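Local coordinates for carboxylesterase (PDB 5GMX), which hydrolyses carboxylic esters as a family VIII carboxylesterase and also shows hydrolytic activity toward oxyimino cephalosporins, at residues A[82-87]-A[174-179]; A[42-47]-A[274-279]; A[323-326]-A[330-333]; A[94-99]-A[170-175]. All blocks are in the same frame, centred on the assembly; numbering follows the deposited sequence.

Contact 1: A[82-87]-A[174-179]; sequences GVLADE and RRVTGR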
loop_
_atom_site.group_PDB
_atom_site.type_symbol
_atom_site.label_atom_id
_atom_site.label_comp_id
_atom_site.label_asym_id
_atom_site.label_seq_id
_atom_site.Cartn_x
_atom_site.Cartn_y
_atom_site.Cartn_z
ATOM N N GLY A 82 0.440 1.740 -12.663
ATOM C CA GLY A 82 -0.301 0.832 -13.502
ATOM C C GLY A 82 -1.286 1.564 -14.383
ATOM O O GLY A 82 -1.388 1.283 -15.586
ATOM N N VAL A 83 -1.994 2.530 -13.796
ATOM C CA VAL A 83 -3.013 3.247 -14.551
ATOM C C VAL A 83 -2.306 4.031 -15.639
ATOM O O VAL A 83 -2.732 4.024 -16.806
ATOM C CB VAL A 83 -3.860 4.176 -13.654
ATOM C CG1 VAL A 83 -4.711 5.129 -14.497
ATOM C CG2 VAL A 83 -4.731 3.338 -12.708
ATOM N N LEU A 84 -1.189 4.659 -15.270
ATOM C CA LEU A 84 -0.473 5.473 -16.240
ATOM C C LEU A 84 0.128 4.580 -17.313
ATOM O O LEU A 84 0.241 4.998 -18.465
ATOM C CB LEU A 84 0.622 6.314 -15.568
ATOM C CG LEU A 84 0.109 7.445 -14.667
ATOM C CD1 LEU A 84 1.266 8.090 -13.924
ATOM C CD2 LEU A 84 -0.661 8.484 -15.475
ATOM N N ALA A 85 0.484 3.344 -16.952
ATOM C CA ALA A 85 1.049 2.467 -17.961
ATOM C C ALA A 85 -0.070 2.067 -18.912
ATOM O O ALA A 85 0.139 1.947 -20.123
ATOM C CB ALA A 85 1.700 1.250 -17.332
ATOM N N ASP A 86 -1.276 1.931 -18.357
ATOM C CA ASP A 86 -2.420 1.464 -19.131
ATOM C C ASP A 86 -2.840 2.531 -20.132
ATOM O O ASP A 86 -3.354 2.211 -21.196
ATOM C CB ASP A 86 -3.594 1.106 -18.207
ATOM C CG ASP A 86 -4.727 0.391 -18.941
ATOM O OD1 ASP A 86 -4.453 -0.628 -19.617
ATOM O OD2 ASP A 86 -5.890 0.857 -18.847
ATOM N N GLU A 87 -2.598 3.795 -19.795
ATOM C CA GLU A 87 -2.888 4.910 -20.700
ATOM C C GLU A 87 -1.797 5.107 -21.758
ATOM O O GLU A 87 -1.938 5.942 -22.644
ATOM C CB GLU A 87 -3.041 6.220 -19.923
ATOM C CG GLU A 87 -4.179 6.256 -18.924
ATOM C CD GLU A 87 -4.136 7.513 -18.058
ATOM O OE1 GLU A 87 -3.275 8.385 -18.315
ATOM O OE2 GLU A 87 -4.949 7.625 -17.116
ATOM N N ARG A 174 5.074 11.212 -11.808
ATOM C CA ARG A 174 5.025 12.659 -11.938
ATOM C C ARG A 174 5.710 13.103 -13.212
ATOM O O ARG A 174 5.256 14.045 -13.858
ATOM C CB ARG A 174 5.684 13.344 -10.734
ATOM C CG ARG A 174 4.943 13.191 -9.423
ATOM C CD ARG A 174 5.599 14.011 -8.313
ATOM N NE ARG A 174 5.510 15.452 -8.541
ATOM C CZ ARG A 174 6.554 16.242 -8.786
ATOM N NH1 ARG A 174 7.778 15.734 -8.835
ATOM N NH2 ARG A 174 6.378 17.547 -8.978
ATOM N N ARG A 175 6.806 12.436 -13.570
ATOM C CA ARG A 175 7.551 12.836 -14.761
ATOM C C ARG A 175 6.762 12.601 -16.037
ATOM O O ARG A 175 6.816 13.431 -16.950
ATOM C CB ARG A 175 8.892 12.105 -14.873
ATOM C CG ARG A 175 9.910 12.451 -13.804
ATOM C CD ARG A 175 10.423 13.868 -13.924
ATOM N NE ARG A 175 11.331 14.185 -12.821
ATOM C CZ ARG A 175 12.586 14.592 -12.976
ATOM N NH1 ARG A 175 13.090 14.754 -14.198
ATOM N NH2 ARG A 175 13.332 14.855 -11.912
ATOM N N VAL A 176 6.022 11.493 -16.123
ATOM C CA VAL A 176 5.281 11.270 -17.373
ATOM C C VAL A 176 3.977 12.065 -17.439
ATOM O O VAL A 176 3.280 12.040 -18.459
ATOM C CB VAL A 176 4.953 9.781 -17.614
ATOM C CG1 VAL A 176 6.231 8.951 -17.574
ATOM C CG2 VAL A 176 3.927 9.270 -16.614
ATOM N N THR A 177 3.630 12.748 -16.351
ATOM C CA THR A 177 2.492 13.664 -16.371
ATOM C C THR A 177 2.973 15.120 -16.225
ATOM O O THR A 177 2.238 15.988 -15.759
ATOM C CB THR A 177 1.464 13.333 -15.263
ATOM O OG1 THR A 177 2.124 13.278 -13.994
ATOM C CG2 THR A 177 0.792 11.987 -15.537
ATOM N N GLY A 178 4.227 15.363 -16.594
ATOM C CA GLY A 178 4.750 16.712 -16.691
ATOM C C GLY A 178 4.962 17.450 -15.384
ATOM O O GLY A 178 5.070 18.678 -15.381
ATOM N N ARG A 179 5.040 16.707 -14.284
ATOM C CA ARG A 179 5.195 17.297 -12.953
ATOM C C ARG A 179 4.138 18.360 -12.646
ATOM O O ARG A 179 4.386 19.296 -11.903
ATOM C CB ARG A 179 6.600 17.880 -12.852
ATOM C CG ARG A 179 7.649 16.793 -12.795
ATOM C CD ARG A 179 8.949 17.309 -13.362
ATOM N NE ARG A 179 9.985 17.538 -12.374
ATOM C CZ ARG A 179 11.224 17.878 -12.708
ATOM N NH1 ARG A 179 11.538 18.016 -13.993
ATOM N NH2 ARG A 179 12.137 18.078 -11.768
#
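Leu84, near the C-terminal end of helix 72-86, points its forked tip at Val176 and Thr177, just where helix 165-175 stops in a Schellman motif. Both helices belong to the helical part of the beta-lactamase-like fold, and the example illustrates how a helix terminus can itself serve as a packing surface.

The apolar contact is divided between the two methyls of one leucine. CD1 of Leu84 meets CG2 of Val176 at 4.0 Å, while CD2 of Leu84 lies 3.8 Å from CG2 of Thr177, the leucine and threonine side chains running at about a right angle to each other. OG1 of Thr177 stands between the backbone N and the carbonyl carbon (chi1 53°), which puts CG2 anti to the carbonyl carbon and on the Leu84 side; OG1 itself bonds to Ala173 O. One side chain thus shows a greasy face to Leu84 and a polar one to its own helix. Lys190 and Leu186 of helix 183-192 lie against Leu84 and Thr177 respectively.

Backbone bonds shape the terminus. Arg174 O is gripped from both faces of its carbonyl plane, by Thr177 N at 3.2 Å and by Arg179 N at 2.7 Å, and Gly178, with its positive phi of 71°, carries the reversal, its N bonding to Arg175 O.

Among the charged groups, the carboxylates of Glu171 and Glu102, both salt-bridged to Arg175, probably temper the like charges of Arg175 and Arg179. These two guanidinium groups lie one over the other, with Arg179 CZ 3.5 Å above the plane of the Arg175 group and over its centre.

Contact 2: A[42-47]-A[274-279]; sequences GEIVVD and GIAKVY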
loop_
_atom_site.group_PDB
_atom_site.type_symbol
_atom_site.label_atom_id
_atom_site.label_comp_id
_atom_site.label_asym_id
_atom_site.label_seq_id
_atom_site.Cartn_x
_atom_site.Cartn_y
_atom_site.Cartn_z
ATOM N N GLY A 42 -17.395 -5.995 -8.124
ATOM C CA GLY A 42 -17.512 -4.577 -8.381
ATOM C C GLY A 42 -18.431 -3.832 -7.438
ATOM O O GLY A 42 -18.750 -2.670 -7.687
ATOM N N GLU A 43 -18.851 -4.477 -6.351
ATOM C CA GLU A 43 -19.670 -3.775 -5.366
ATOM C C GLU A 43 -19.198 -4.057 -3.945
ATOM O O GLU A 43 -18.852 -5.192 -3.617
ATOM C CB GLU A 43 -21.147 -4.184 -5.510
ATOM C CG GLU A 43 -21.774 -3.929 -6.898
ATOM C CD GLU A 43 -21.903 -2.442 -7.275
ATOM O OE1 GLU A 43 -21.737 -1.562 -6.401
ATOM O OE2 GLU A 43 -22.168 -2.155 -8.466
ATOM N N ILE A 44 -19.192 -3.032 -3.096
ATOM C CA ILE A 44 -18.944 -3.239 -1.667
ATOM C C ILE A 44 -20.107 -4.005 -1.020
ATOM O O ILE A 44 -21.254 -3.563 -1.082
ATOM C CB ILE A 44 -18.737 -1.902 -0.929
ATOM C CG1 ILE A 44 -17.427 -1.239 -1.380
ATOM C CG2 ILE A 44 -18.747 -2.111 0.585
ATOM C CD1 ILE A 44 -16.156 -1.969 -0.897
ATOM N N VAL A 45 -19.814 -5.144 -0.398
ATOM C CA VAL A 45 -20.859 -5.965 0.204
ATOM C C VAL A 45 -20.636 -6.158 1.699
ATOM O O VAL A 45 -21.533 -6.595 2.420
ATOM C CB VAL A 45 -20.960 -7.344 -0.486
ATOM C CG1 VAL A 45 -21.358 -7.182 -1.950
ATOM C CG2 VAL A 45 -19.650 -8.109 -0.363
ATOM N N VAL A 46 -19.430 -5.846 2.162
ATOM C CA VAL A 46 -19.155 -5.773 3.594
ATOM C C VAL A 46 -18.435 -4.460 3.903
ATOM O O VAL A 46 -17.469 -4.095 3.233
ATOM C CB VAL A 46 -18.305 -6.953 4.102
ATOM C CG1 VAL A 46 -18.123 -6.857 5.610
ATOM C CG2 VAL A 46 -18.943 -8.280 3.728
ATOM N N ASP A 47 -18.924 -3.751 4.912
ATOM C CA ASP A 47 -18.387 -2.460 5.304
ATOM C C ASP A 47 -18.600 -2.311 6.810
ATOM O O ASP A 47 -19.666 -1.895 7.252
ATOM C CB ASP A 47 -19.075 -1.339 4.515
ATOM C CG ASP A 47 -18.587 0.056 4.898
ATOM O OD1 ASP A 47 -17.603 0.172 5.662
ATOM O OD2 ASP A 47 -19.179 1.046 4.408
ATOM N N GLY A 274 -11.902 2.225 1.948
ATOM C CA GLY A 274 -11.154 2.811 0.842
ATOM C C GLY A 274 -10.276 1.786 0.135
ATOM O O GLY A 274 -10.271 1.670 -1.115
ATOM N N ILE A 275 -9.559 1.015 0.950
ATOM C CA ILE A 275 -8.678 -0.041 0.460
ATOM C C ILE A 275 -9.460 -1.070 -0.344
ATOM O O ILE A 275 -9.061 -1.452 -1.453
ATOM C CB ILE A 275 -7.955 -0.743 1.623
ATOM C CG1 ILE A 275 -7.098 0.255 2.399
ATOM C CG2 ILE A 275 -7.107 -1.897 1.117
ATOM C CD1 ILE A 275 -6.561 -0.306 3.713
ATOM N N ALA A 276 -10.583 -1.507 0.221
ATOM C CA ALA A 276 -11.402 -2.524 -0.417
ATOM C C ALA A 276 -12.019 -2.015 -1.708
ATOM O O ALA A 276 -12.288 -2.798 -2.607
ATOM C CB ALA A 276 -12.498 -2.996 0.524
ATOM N N LYS A 277 -12.292 -0.717 -1.784
ATOM C CA LYS A 277 -12.827 -0.161 -3.018
ATOM C C LYS A 277 -11.785 -0.197 -4.127
ATOM O O LYS A 277 -12.098 -0.595 -5.253
ATOM C CB LYS A 277 -13.321 1.272 -2.813
ATOM C CG LYS A 277 -14.712 1.340 -2.189
ATOM C CD LYS A 277 -15.191 2.771 -2.010
ATOM C CE LYS A 277 -16.565 2.771 -1.311
ATOM N NZ LYS A 277 -17.153 4.135 -1.250
ATOM N N VAL A 278 -10.554 0.217 -3.819
ATOM C CA VAL A 278 -9.518 0.179 -4.860
ATOM C C VAL A 278 -9.241 -1.265 -5.310
ATOM O O VAL A 278 -9.251 -1.576 -6.520
ATOM C CB VAL A 278 -8.213 0.846 -4.395
ATOM C CG1 VAL A 278 -7.155 0.772 -5.496
ATOM C CG2 VAL A 278 -8.480 2.295 -4.018
ATOM N N TYR A 279 -9.005 -2.155 -4.351
ATOM C CA TYR A 279 -8.726 -3.534 -4.740
ATOM C C TYR A 279 -9.955 -4.222 -5.333
ATOM O O TYR A 279 -9.827 -5.147 -6.117
ATOM C CB TYR A 279 -8.192 -4.334 -3.557
ATOM C CG TYR A 279 -6.721 -4.102 -3.343
ATOM C CD1 TYR A 279 -5.794 -4.586 -4.254
ATOM C CD2 TYR A 279 -6.258 -3.380 -2.248
ATOM C CE1 TYR A 279 -4.428 -4.378 -4.077
ATOM C CE2 TYR A 279 -4.899 -3.163 -2.058
ATOM C CZ TYR A 279 -3.988 -3.668 -2.982
ATOM O OH TYR A 279 -2.644 -3.456 -2.811
#
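Ile44 of strand 43-51 rests on Ala276 and Lys277 of helix 272-283, a contact that joins the antiparallel sheet of the beta-lactamase-like fold to a helix lying against it. The interface is small, and it shows how a single strand residue can provide nearly all of the strand's share in such a junction.

Gly42 leads into the strand, its backbone tied to Gly289. Two residues on, Ile44 does its touching through the CG1 branch. That branch stands beside the backbone N, anti to the carbonyl carbon (chi1 -68°), and a further turn at chi2 brings CD1 over the helix, 4.1 Å from CB of Ala276. CG1 of Ile44 is 3.8 Å from CG of Lys277, and the lysine chain passes across the isoleucine at about a right angle. Extended beyond CG, this chain also brings its CE within 4.1 Å of Ile44 CG1 before NZ bonds to Gly196 O. Its methylenes therefore serve as hydrophobic surface while the ammonium is satisfied elsewhere.

Val45 and Val46 both face Leu38 of the neighbouring strand in a classic beta bulge. Val46 is directed to Phe36 and Leu38 rather than to the helix.

At Asp47 the link becomes electrostatic: its OD1 makes a salt bridge with Arg273 NH1, in the first turn of the same helix. The ammonium of Lys277 is not part of this pair, its NZ lying 6.8 Å from Asp47 OD2.

Contact 3: A[323-326]-A[330-333]; sequences GFIL and ELYG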
loop_
_atom_site.group_PDB
_atom_site.type_symbol
_atom_site.label_atom_id
_atom_site.label_comp_id
_atom_site.label_asym_id
_atom_site.label_seq_id
_atom_site.Cartn_x
_atom_site.Cartn_y
_atom_site.Cartn_z
ATOM N N GLY A 323 5.250 -3.826 -8.334
ATOM C CA GLY A 323 4.800 -3.022 -7.216
ATOM C C GLY A 323 3.987 -3.772 -6.181
ATOM O O GLY A 323 3.900 -3.345 -5.034
ATOM N N PHE A 324 3.370 -4.878 -6.585
ATOM C CA PHE A 324 2.513 -5.638 -5.675
ATOM C C PHE A 324 3.173 -6.914 -5.197
ATOM O O PHE A 324 3.917 -7.547 -5.934
ATOM C CB PHE A 324 1.186 -5.991 -6.348
ATOM C CG PHE A 324 0.349 -4.802 -6.709
ATOM C CD1 PHE A 324 -0.541 -4.263 -5.788
ATOM C CD2 PHE A 324 0.447 -4.228 -7.968
ATOM C CE1 PHE A 324 -1.334 -3.177 -6.118
ATOM C CE2 PHE A 324 -0.336 -3.135 -8.310
ATOM C CZ PHE A 324 -1.230 -2.609 -7.381
ATOM N N ILE A 325 2.882 -7.285 -3.958
ATOM C CA ILE A 325 3.209 -8.607 -3.454
ATOM C C ILE A 325 2.294 -9.635 -4.107
ATOM O O ILE A 325 1.072 -9.492 -4.081
ATOM C CB ILE A 325 3.038 -8.693 -1.927
ATOM C CG1 ILE A 325 3.992 -7.724 -1.218
ATOM C CG2 ILE A 325 3.253 -10.122 -1.445
ATOM C CD1 ILE A 325 3.753 -7.650 0.287
ATOM N N LEU A 326 2.879 -10.657 -4.708
ATOM C CA LEU A 326 2.094 -11.756 -5.252
ATOM C C LEU A 326 1.965 -12.838 -4.190
ATOM O O LEU A 326 2.843 -12.998 -3.339
ATOM C CB LEU A 326 2.721 -12.312 -6.531
ATOM C CG LEU A 326 2.788 -11.355 -7.727
ATOM C CD1 LEU A 326 3.369 -12.053 -8.963
ATOM C CD2 LEU A 326 1.428 -10.779 -8.042
ATOM N N GLU A 330 -0.553 -18.803 0.780
ATOM C CA GLU A 330 -1.919 -18.355 1.070
ATOM C C GLU A 330 -2.022 -17.104 1.952
ATOM O O GLU A 330 -3.025 -16.897 2.643
ATOM C CB GLU A 330 -2.718 -19.504 1.691
ATOM C CG GLU A 330 -2.804 -20.711 0.757
ATOM C CD GLU A 330 -4.070 -21.533 0.953
ATOM O OE1 GLU A 330 -4.587 -21.574 2.089
ATOM O OE2 GLU A 330 -4.553 -22.127 -0.038
ATOM N N LEU A 331 -0.992 -16.267 1.896
ATOM C CA LEU A 331 -0.994 -14.957 2.540
ATOM C C LEU A 331 -2.254 -14.179 2.189
ATOM O O LEU A 331 -2.863 -13.544 3.050
ATOM C CB LEU A 331 0.237 -14.159 2.116
ATOM C CG LEU A 331 0.344 -12.691 2.535
ATOM C CD1 LEU A 331 0.429 -12.534 4.040
ATOM C CD2 LEU A 331 1.550 -12.065 1.866
ATOM N N TYR A 332 -2.646 -14.256 0.919
ATOM C CA TYR A 332 -3.811 -13.535 0.426
ATOM C C TYR A 332 -4.909 -14.479 -0.043
ATOM O O TYR A 332 -5.559 -14.218 -1.061
ATOM C CB TYR A 332 -3.420 -12.598 -0.729
ATOM C CG TYR A 332 -2.506 -11.467 -0.324
ATOM C CD1 TYR A 332 -2.641 -10.849 0.913
ATOM C CD2 TYR A 332 -1.507 -11.016 -1.181
ATOM C CE1 TYR A 332 -1.809 -9.822 1.287
ATOM C CE2 TYR A 332 -0.670 -9.988 -0.815
ATOM C CZ TYR A 332 -0.823 -9.394 0.419
ATOM O OH TYR A 332 0.017 -8.367 0.785
ATOM N N GLY A 333 -5.112 -15.575 0.691
ATOM C CA GLY A 333 -6.171 -16.523 0.380
ATOM C C GLY A 333 -5.740 -17.665 -0.530
ATOM O O GLY A 333 -4.542 -17.840 -0.793
#
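The ring of Tyr332 meets Ile325 edge-on, with the carbonyl O of Ile325 lying in the ring plane, 3.7 Å from Tyr332 CE2. The arrangement turns the weakly positive rim of the ring, rather than its electron-rich face, toward the oxygen. One face of the ring is occupied by its own neighbour, Leu331, whose CG stands 3.8 Å above the plane and is displaced toward the rim. The ring of Phe350 also meets Tyr332, the two planes inclined by only about 15°.

Around this edge Ile325 places its aliphatic atoms. Its CG2, anti to the backbone N, is 4.0 Å from Tyr332 CE2 and 4.2 Å from CD2 of Leu331, so one methyl bridges two consecutive residues of the turn. The other branch follows the ring to its end, where Ile325 CD1 is 3.8 Å from Tyr332 OH. The isoleucine crosses both partners at about a right angle. The phenol oxygen of Tyr332, buried among these carbons, is hydrogen-bonded to Ser342 OG.

Residues Glu330 to Gly333 form a type I turn, closed by Gly333 N bonding to Glu330 O at 3.1 Å. Asn327 steadies it from within the connecting loop, its OD1 taking Tyr332 N and its ND2 reaching Gly333 O.

The strand carrying Ile325 is the outermost one at this end of the sheet, paired with strand 339-342. Ile325 touches His341, and its side chain is about 8 Å from the bound phenylmethanesulfonic acid. Residues 341-343 probably correspond to the K(T/S)G-type motif of serine beta-lactamases, and the contact thus backs the strand bordering the ligand pocket.

Contact 4: A[94-99]-A[170-175]; sequences ARVADY and GEVARR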
loop_
_atom_site.group_PDB
_atom_site.type_symbol
_atom_site.label_atom_id
_atom_site.label_comp_id
_atom_site.label_asym_id
_atom_site.label_seq_id
_atom_site.Cartn_x
_atom_site.Cartn_y
_atom_site.Cartn_z
ATOM N N ALA A 94 10.739 -0.029 -20.467
ATOM C CA ALA A 94 11.600 1.109 -20.775
ATOM C C ALA A 94 12.494 1.476 -19.598
ATOM O O ALA A 94 12.164 1.191 -18.448
ATOM C CB ALA A 94 10.757 2.316 -21.189
ATOM N N ARG A 95 13.626 2.107 -19.898
ATOM C CA ARG A 95 14.535 2.590 -18.872
ATOM C C ARG A 95 13.888 3.713 -18.083
ATOM O O ARG A 95 13.266 4.599 -18.670
ATOM C CB ARG A 95 15.844 3.092 -19.490
ATOM C CG ARG A 95 16.632 2.058 -20.294
ATOM C CD ARG A 95 17.734 2.741 -21.120
ATOM N NE ARG A 95 18.670 1.777 -21.698
ATOM C CZ ARG A 95 18.411 1.023 -22.760
ATOM N NH1 ARG A 95 17.235 1.108 -23.372
ATOM N NH2 ARG A 95 19.326 0.175 -23.210
ATOM N N VAL A 96 14.049 3.680 -16.761
ATOM C CA VAL A 96 13.628 4.785 -15.903
ATOM C C VAL A 96 14.155 6.120 -16.444
ATOM O O VAL A 96 13.435 7.128 -16.447
ATOM C CB VAL A 96 14.127 4.610 -14.444
ATOM C CG1 VAL A 96 13.703 5.801 -13.584
ATOM C CG2 VAL A 96 13.614 3.317 -13.846
ATOM N N ALA A 97 15.405 6.116 -16.919
ATOM C CA ALA A 97 16.066 7.344 -17.365
ATOM C C ALA A 97 15.422 7.945 -18.615
ATOM O O ALA A 97 15.624 9.122 -18.908
ATOM C CB ALA A 97 17.563 7.088 -17.612
ATOM N N ASP A 98 14.637 7.154 -19.341
ATOM C CA ASP A 98 13.856 7.692 -20.458
ATOM C C ASP A 98 12.879 8.767 -19.978
ATOM O O ASP A 98 12.616 9.738 -20.683
ATOM C CB ASP A 98 13.086 6.576 -21.172
ATOM C CG ASP A 98 13.978 5.717 -22.051
ATOM O OD1 ASP A 98 15.212 5.933 -22.039
ATOM O OD2 ASP A 98 13.445 4.819 -22.750
ATOM N N TYR A 99 12.350 8.585 -18.773
ATOM C CA TYR A 99 11.376 9.512 -18.203
ATOM C C TYR A 99 11.990 10.434 -17.153
ATOM O O TYR A 99 11.463 11.512 -16.867
ATOM C CB TYR A 99 10.220 8.748 -17.571
ATOM C CG TYR A 99 9.644 7.660 -18.438
ATOM C CD1 TYR A 99 8.901 7.969 -19.568
ATOM C CD2 TYR A 99 9.790 6.320 -18.089
ATOM C CE1 TYR A 99 8.358 6.971 -20.363
ATOM C CE2 TYR A 99 9.240 5.313 -18.873
ATOM C CZ TYR A 99 8.520 5.647 -20.004
ATOM O OH TYR A 99 7.967 4.660 -20.788
ATOM N N GLY A 170 6.623 7.148 -7.524
ATOM C CA GLY A 170 5.862 8.374 -7.653
ATOM C C GLY A 170 6.523 9.388 -8.564
ATOM O O GLY A 170 5.842 10.109 -9.285
ATOM N N GLU A 171 7.849 9.458 -8.529
ATOM C CA GLU A 171 8.551 10.426 -9.355
ATOM C C GLU A 171 8.480 10.007 -10.813
ATOM O O GLU A 171 8.391 10.862 -11.703
ATOM C CB GLU A 171 10.001 10.604 -8.907
ATOM C CG GLU A 171 10.778 11.658 -9.701
ATOM C CD GLU A 171 10.192 13.076 -9.614
ATOM O OE1 GLU A 171 9.231 13.312 -8.847
ATOM O OE2 GLU A 171 10.701 13.964 -10.330
ATOM N N VAL A 172 8.504 8.704 -11.075
ATOM C CA VAL A 172 8.260 8.287 -12.458
ATOM C C VAL A 172 6.867 8.748 -12.922
ATOM O O VAL A 172 6.702 9.370 -14.012
ATOM C CB VAL A 172 8.384 6.767 -12.618
ATOM C CG1 VAL A 172 7.942 6.331 -14.011
ATOM C CG2 VAL A 172 9.817 6.340 -12.357
ATOM N N ALA A 173 5.884 8.488 -12.056
ATOM C CA ALA A 173 4.506 8.904 -12.322
ATOM C C ALA A 173 4.376 10.402 -12.599
ATOM O O ALA A 173 3.656 10.804 -13.514
ATOM C CB ALA A 173 3.608 8.515 -11.148
ATOM N N ARG A 174 5.074 11.212 -11.808
ATOM C CA ARG A 174 5.025 12.659 -11.938
ATOM C C ARG A 174 5.710 13.103 -13.212
ATOM O O ARG A 174 5.256 14.045 -13.858
ATOM C CB ARG A 174 5.684 13.344 -10.734
ATOM C CG ARG A 174 4.943 13.191 -9.423
ATOM C CD ARG A 174 5.599 14.011 -8.313
ATOM N NE ARG A 174 5.510 15.452 -8.541
ATOM C CZ ARG A 174 6.554 16.242 -8.786
ATOM N NH1 ARG A 174 7.778 15.734 -8.835
ATOM N NH2 ARG A 174 6.378 17.547 -8.978
ATOM N N ARG A 175 6.806 12.436 -13.570
ATOM C CA ARG A 175 7.551 12.836 -14.761
ATOM C C ARG A 175 6.762 12.601 -16.037
ATOM O O ARG A 175 6.816 13.431 -16.950
ATOM C CB ARG A 175 8.892 12.105 -14.873
ATOM C CG ARG A 175 9.910 12.451 -13.804
ATOM C CD ARG A 175 10.423 13.868 -13.924
ATOM N NE ARG A 175 11.331 14.185 -12.821
ATOM C CZ ARG A 175 12.586 14.592 -12.976
ATOM N NH1 ARG A 175 13.090 14.754 -14.198
ATOM N NH2 ARG A 175 13.332 14.855 -11.912
HETATM O O HOH W 1 11.853 14.752 -16.747
#
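Tyr99 lies against Val172 and Arg175 where the short, weakly bonded helix 96-99 packs on helix 165-175, within the helical part of the beta-lactamase-like fold. Three residues carry most of this interface, and they illustrate how apolar packing and a water bridge can share one helix junction.

Tyr99 contributes its ring to the apolar half. CD2 of Tyr99 lies 4.5 Å from CG1 of Val172, which approaches obliquely, and the hydroxyl at the far end of the ring is hydrogen-bonded to Asp91 N.

Val172 spreads its two methyls over two partners. While CG1 meets the tyrosine, CG2 of Val172 reaches CG1 of Val96 at 4.1 Å, the two valines crossing at about a right angle. Leu116 of helix 113-117 touches both valines.

Arg175 starts toward the other helix and then leaves it. Its CB is 3.3 Å from Tyr99 O, but a bend at chi2 (-68°) carries the guanidinium away to Glu171. There NE of Arg175 bonds to OE2 of Glu171 at 2.6 Å, nearly straight at 170°, meeting the oxygen on its anti side, 32° out of the carboxylate plane. OE1 of Glu171 uses its syn lone pair for NH1 of Arg174, at 2.8 Å, so the carboxylate is held between two arginines. In the plane of the Arg175 guanidinium lies a water that accepts from NH1 at 2.8 Å and donates to Tyr99 O at 3.3 Å.

In the fold
Followed from the N terminus, the chain opens contact 2 at strand 43-51 and closes it only at helix 272-283, after an excursion of more than 200 residues, with many helices but mostly loop. Within that excursion, contacts 1 and 4 open in turn, at residues 82-87 and 94-99. Contact 4 opens after contact 1, and both close on the same stretch of chain at the end of helix 165-175, sharing Arg174 and Arg175; the two meet in space where Val176 touches Tyr99. Contact 3 follows later as a short local loop at the sheet's edge. Tyr279 and Phe324 connect it to contact 2, whereas contacts 1 and 4 join helices 72-86 and 96-99 to helix 165-175.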